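PDB 1XV5: DNA alpha-glucosyltransferase from Enterobacteria phage T4, which is a glycosyltransferase of the GT-B class, built from two Rossmann-like domains, with uridine-5'-diphosphate bound in this model. Local coordinates for residues G291-S295 with E307-L313. Sequence-based numbering, arbitrary orientation.
Sequences GYQLS and EYTHLEL. With UDP (uridine-5'-diphosphate), chain C.
Q293 sends CG away from its backbone N, beside the carbonyl carbon (chi1 -152°), and bends at chi2, which lays its amide flat over one face of the H310 imidazole. The two planes are 18° apart, and NE2 sits above the ring centre. Both hydrogens of Q293 NE2 are used: one bond goes to T309 OG1 at 2.8 Å, the other, in the amide plane, to E307 OE1 at 2.9 Å. S295 OG also donates to E307 OE1, at 2.6 Å, on the syn lone pair, whereas the amide arrives from above the carboxylate plane. S295 N in turn donates to Q293 OE1, nearly straight at 2.9 Å, so the amide is fixed at both ends. Two partners in the ring plane fix the rotation of the imidazole: ND1 of H310 accepts from E307 N at 2.8 Å, and NE2 meets a water that also bonds to Q293 O and S295 O. Strand 288-293 and helix 308-316 belong to a beta-alpha-beta unit of a Rossmann-like GT-B domain, whose helix presents its N-terminal end to UDP. Here Y308 N and T309 N donate to O1A and O2A of the UDP alpha phosphate, while the E312 carboxylate takes both ribose hydroxyls. K210 forms a salt bridge with E307 OE2 and also bonds to UDP. Farther along the helix, L313 CD1 packs on the strand backbone, 3.4 Å from G291 C.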
ATOM      1  N   GLY A 291      -9.229 -13.994   3.767  1.00 13.69           N
ATOM      2  CA  GLY A 291      -8.983 -12.698   3.163  1.00 12.82           C
ATOM      3  C   GLY A 291      -8.146 -12.901   1.916  1.00 12.74           C
ATOM      4  O   GLY A 291      -7.230 -13.727   1.902  1.00 12.41           O
ATOM      5  N   TYR A 292      -8.446 -12.135   0.874  1.00 11.12           N
ATOM      6  CA  TYR A 292      -7.740 -12.261  -0.388  1.00 10.30           C
ATOM      7  C   TYR A 292      -7.030 -10.991  -0.822  1.00 10.96           C
ATOM      8  O   TYR A 292      -7.589  -9.900  -0.773  1.00 12.23           O
ATOM      9  CB  TYR A 292      -8.720 -12.666  -1.489  1.00 10.53           C
ATOM     10  CG  TYR A 292      -9.362 -14.015  -1.279  1.00 11.76           C
ATOM     11  CD1 TYR A 292      -9.074 -15.083  -2.129  1.00 14.42           C
ATOM     12  CD2 TYR A 292     -10.255 -14.228  -0.229  1.00 13.70           C
ATOM     13  CE1 TYR A 292      -9.662 -16.336  -1.939  1.00 13.73           C
ATOM     14  CE2 TYR A 292     -10.849 -15.476  -0.029  1.00 13.11           C
ATOM     15  CZ  TYR A 292     -10.547 -16.522  -0.889  1.00 15.44           C
ATOM     16  OH  TYR A 292     -11.129 -17.757  -0.696  1.00 14.69           O
ATOM     17  N   GLN A 293      -5.787 -11.156  -1.253  1.00 11.77           N
ATOM     18  CA  GLN A 293      -4.981 -10.049  -1.748  1.00 12.59           C
ATOM     19  C   GLN A 293      -4.276 -10.716  -2.913  1.00 12.71           C
ATOM     20  O   GLN A 293      -3.306 -11.452  -2.729  1.00 12.64           O
ATOM     21  CB  GLN A 293      -3.986  -9.590  -0.683  1.00 12.62           C
ATOM     22  CG  GLN A 293      -3.610  -8.121  -0.806  1.00 12.86           C
ATOM     23  CD  GLN A 293      -2.661  -7.849  -1.955  1.00 12.53           C
ATOM     24  OE1 GLN A 293      -2.519  -8.658  -2.870  1.00 12.70           O
ATOM     25  NE2 GLN A 293      -2.008  -6.696  -1.915  1.00 12.17           N
ATOM     26  N   LEU A 294      -4.789 -10.476  -4.114  1.00 11.36           N
ATOM     27  CA  LEU A 294      -4.253 -11.124  -5.297  1.00 11.80           C
ATOM     28  C   LEU A 294      -3.408 -10.265  -6.228  1.00 13.59           C
ATOM     29  O   LEU A 294      -3.415 -10.468  -7.445  1.00 13.56           O
ATOM     30  CB  LEU A 294      -5.415 -11.761  -6.069  1.00 11.56           C
ATOM     31  CG  LEU A 294      -6.311 -12.671  -5.219  1.00 11.30           C
ATOM     32  CD1 LEU A 294      -7.482 -13.173  -6.058  1.00 12.65           C
ATOM     33  CD2 LEU A 294      -5.496 -13.842  -4.668  1.00 12.39           C
ATOM     34  N   SER A 295      -2.668  -9.319  -5.664  1.00 12.24           N
ATOM     35  CA  SER A 295      -1.809  -8.476  -6.486  1.00 13.13           C
ATOM     36  C   SER A 295      -0.807  -9.365  -7.217  1.00 12.64           C
ATOM     37  O   SER A 295      -0.242 -10.300  -6.642  1.00 12.25           O
ATOM     38  CB  SER A 295      -1.085  -7.439  -5.628  1.00 12.25           C
ATOM     39  OG  SER A 295      -2.000  -6.439  -5.214  1.00 12.61           O
ATOM     40  N   GLU A 307       2.298  -5.382   0.194  1.00 13.47           N
ATOM     41  CA  GLU A 307       1.499  -4.164   0.255  1.00 12.23           C
ATOM     42  C   GLU A 307       0.748  -4.111   1.575  1.00 12.30           C
ATOM     43  O   GLU A 307       0.678  -5.106   2.300  1.00 12.07           O
ATOM     44  CB  GLU A 307       0.516  -4.136  -0.911  1.00 13.67           C
ATOM     45  CG  GLU A 307       1.210  -4.118  -2.252  1.00 12.68           C
ATOM     46  CD  GLU A 307       0.241  -4.147  -3.407  1.00 15.27           C
ATOM     47  OE1 GLU A 307      -0.236  -5.246  -3.765  1.00 14.38           O
ATOM     48  OE2 GLU A 307      -0.051  -3.062  -3.944  1.00 15.30           O
ATOM     49  N   TYR A 308       0.192  -2.951   1.899  1.00 12.24           N
ATOM     50  CA  TYR A 308      -0.540  -2.826   3.149  1.00 12.34           C
ATOM     51  C   TYR A 308      -1.708  -3.791   3.256  1.00 12.22           C
ATOM     52  O   TYR A 308      -1.939  -4.356   4.321  1.00 11.84           O
ATOM     53  CB  TYR A 308      -0.999  -1.383   3.358  1.00 12.05           C
ATOM     54  CG  TYR A 308       0.134  -0.514   3.844  1.00 12.71           C
ATOM     55  CD1 TYR A 308       0.677   0.483   3.038  1.00 11.96           C
ATOM     56  CD2 TYR A 308       0.721  -0.746   5.091  1.00 12.06           C
ATOM     57  CE1 TYR A 308       1.785   1.225   3.461  1.00 11.88           C
ATOM     58  CE2 TYR A 308       1.823  -0.016   5.518  1.00 11.52           C
ATOM     59  CZ  TYR A 308       2.351   0.963   4.702  1.00 12.63           C
ATOM     60  OH  TYR A 308       3.459   1.664   5.125  1.00 15.07           O
ATOM     61  N   THR A 309      -2.444  -4.001   2.167  1.00 13.47           N
ATOM     62  CA  THR A 309      -3.558  -4.934   2.237  1.00 12.90           C
ATOM     63  C   THR A 309      -3.058  -6.343   2.554  1.00 12.12           C
ATOM     64  O   THR A 309      -3.776  -7.125   3.166  1.00 13.63           O
ATOM     65  CB  THR A 309      -4.398  -4.948   0.937  1.00 12.90           C
ATOM     66  OG1 THR A 309      -3.536  -5.049  -0.200  1.00 13.48           O
ATOM     67  CG2 THR A 309      -5.234  -3.671   0.837  1.00 13.46           C
ATOM     68  N   HIS A 310      -1.835  -6.669   2.138  1.00 12.48           N
ATOM     69  CA  HIS A 310      -1.259  -7.984   2.450  1.00 13.03           C
ATOM     70  C   HIS A 310      -1.103  -8.073   3.971  1.00 11.72           C
ATOM     71  O   HIS A 310      -1.564  -9.014   4.619  1.00 11.08           O
ATOM     72  CB  HIS A 310       0.149  -8.139   1.858  1.00 12.25           C
ATOM     73  CG  HIS A 310       0.183  -8.464   0.398  1.00 12.82           C
ATOM     74  ND1 HIS A 310       0.877  -7.695  -0.510  1.00 10.82           N
ATOM     75  CD2 HIS A 310      -0.302  -9.522  -0.295  1.00 11.61           C
ATOM     76  CE1 HIS A 310       0.825  -8.268  -1.699  1.00 13.13           C
ATOM     77  NE2 HIS A 310       0.115  -9.378  -1.596  1.00 11.83           N
ATOM     78  N   LEU A 311      -0.424  -7.078   4.525  1.00 11.14           N
ATOM     79  CA  LEU A 311      -0.156  -7.038   5.956  1.00 11.13           C
ATOM     80  C   LEU A 311      -1.411  -6.995   6.811  1.00 10.92           C
ATOM     81  O   LEU A 311      -1.471  -7.614   7.872  1.00 10.26           O
ATOM     82  CB  LEU A 311       0.736  -5.837   6.280  1.00 11.18           C
ATOM     83  CG  LEU A 311       2.023  -5.710   5.455  1.00 11.10           C
ATOM     84  CD1 LEU A 311       2.846  -4.549   5.998  1.00 10.26           C
ATOM     85  CD2 LEU A 311       2.834  -7.016   5.513  1.00  9.97           C
ATOM     86  N   GLU A 312      -2.418  -6.269   6.346  1.00 10.68           N
ATOM     87  CA  GLU A 312      -3.657  -6.150   7.090  1.00 11.20           C
ATOM     88  C   GLU A 312      -4.362  -7.496   7.260  1.00 11.60           C
ATOM     89  O   GLU A 312      -4.961  -7.753   8.297  1.00 10.33           O
ATOM     90  CB  GLU A 312      -4.560  -5.115   6.407  1.00 12.01           C
ATOM     91  CG  GLU A 312      -4.035  -3.692   6.615  1.00 12.65           C
ATOM     92  CD  GLU A 312      -4.646  -2.654   5.687  1.00 15.78           C
ATOM     93  OE1 GLU A 312      -4.505  -1.452   5.999  1.00 16.23           O
ATOM     94  OE2 GLU A 312      -5.243  -3.022   4.652  1.00 13.39           O
ATOM     95  N   LEU A 313      -4.278  -8.364   6.258  1.00 12.92           N
ATOM     96  CA  LEU A 313      -4.926  -9.670   6.374  1.00 14.11           C
ATOM     97  C   LEU A 313      -4.328 -10.493   7.512  1.00 14.29           C
ATOM     98  O   LEU A 313      -5.050 -11.043   8.349  1.00 15.36           O
ATOM     99  CB  LEU A 313      -4.811 -10.454   5.061  1.00 14.75           C
ATOM    100  CG  LEU A 313      -5.468  -9.796   3.845  1.00 15.64           C
ATOM    101  CD1 LEU A 313      -5.534 -10.798   2.700  1.00 16.47           C
ATOM    102  CD2 LEU A 313      -6.870  -9.318   4.210  1.00 17.16           C
TER
HETATM  103  N1  UDP C1402      -7.615   1.357   1.811  1.00 14.65           N
HETATM  104  C2  UDP C1402      -8.656   1.883   2.549  1.00 15.39           C
HETATM  105  N3  UDP C1402      -9.829   2.051   1.857  1.00 15.20           N
HETATM  106  C4  UDP C1402     -10.060   1.741   0.529  1.00 15.59           C
HETATM  107  C5  UDP C1402      -8.935   1.189  -0.161  1.00 15.10           C
HETATM  108  C6  UDP C1402      -7.778   1.023   0.487  1.00 15.14           C
HETATM  109  O2  UDP C1402      -8.549   2.171   3.730  1.00 17.04           O
HETATM  110  O4  UDP C1402     -11.172   1.947   0.044  1.00 15.42           O
HETATM  111  C1' UDP C1402      -6.327   1.176   2.488  1.00 15.00           C
HETATM  112  C2' UDP C1402      -5.817  -0.261   2.520  1.00 14.74           C
HETATM  113  O2' UDP C1402      -6.438  -0.999   3.551  1.00 16.48           O
HETATM  114  C3' UDP C1402      -4.330  -0.012   2.734  1.00 15.37           C
HETATM  115  C4' UDP C1402      -4.084   1.185   1.817  1.00 15.24           C
HETATM  116  O4' UDP C1402      -5.351   1.895   1.768  1.00 15.06           O
HETATM  117  O3' UDP C1402      -4.105   0.361   4.094  1.00 14.08           O
HETATM  118  C5' UDP C1402      -3.649   0.834   0.408  1.00 11.90           C
HETATM  119  O5' UDP C1402      -2.268   0.492   0.402  1.00 14.32           O
HETATM  120  PA  UDP C1402      -1.691  -0.763  -0.395  1.00 13.76           P
HETATM  121  O1A UDP C1402      -0.235  -0.756  -0.141  1.00 13.92           O
HETATM  122  O2A UDP C1402      -2.486  -1.966  -0.034  1.00 15.24           O
HETATM  123  O3A UDP C1402      -1.982  -0.455  -1.976  1.00 14.14           O
HETATM  124  PB  UDP C1402      -2.030   0.946  -2.826  1.00 15.09           P
HETATM  125  O1B UDP C1402      -1.498   0.640  -4.179  1.00 14.27           O
HETATM  126  O2B UDP C1402      -3.392   1.510  -2.696  1.00 17.29           O
HETATM  127  O3B UDP C1402      -1.002   1.899  -2.081  1.00 16.48           O
HETATM  128  O   HOH W   1      -0.725 -11.117  -3.808  1.00 13.86           O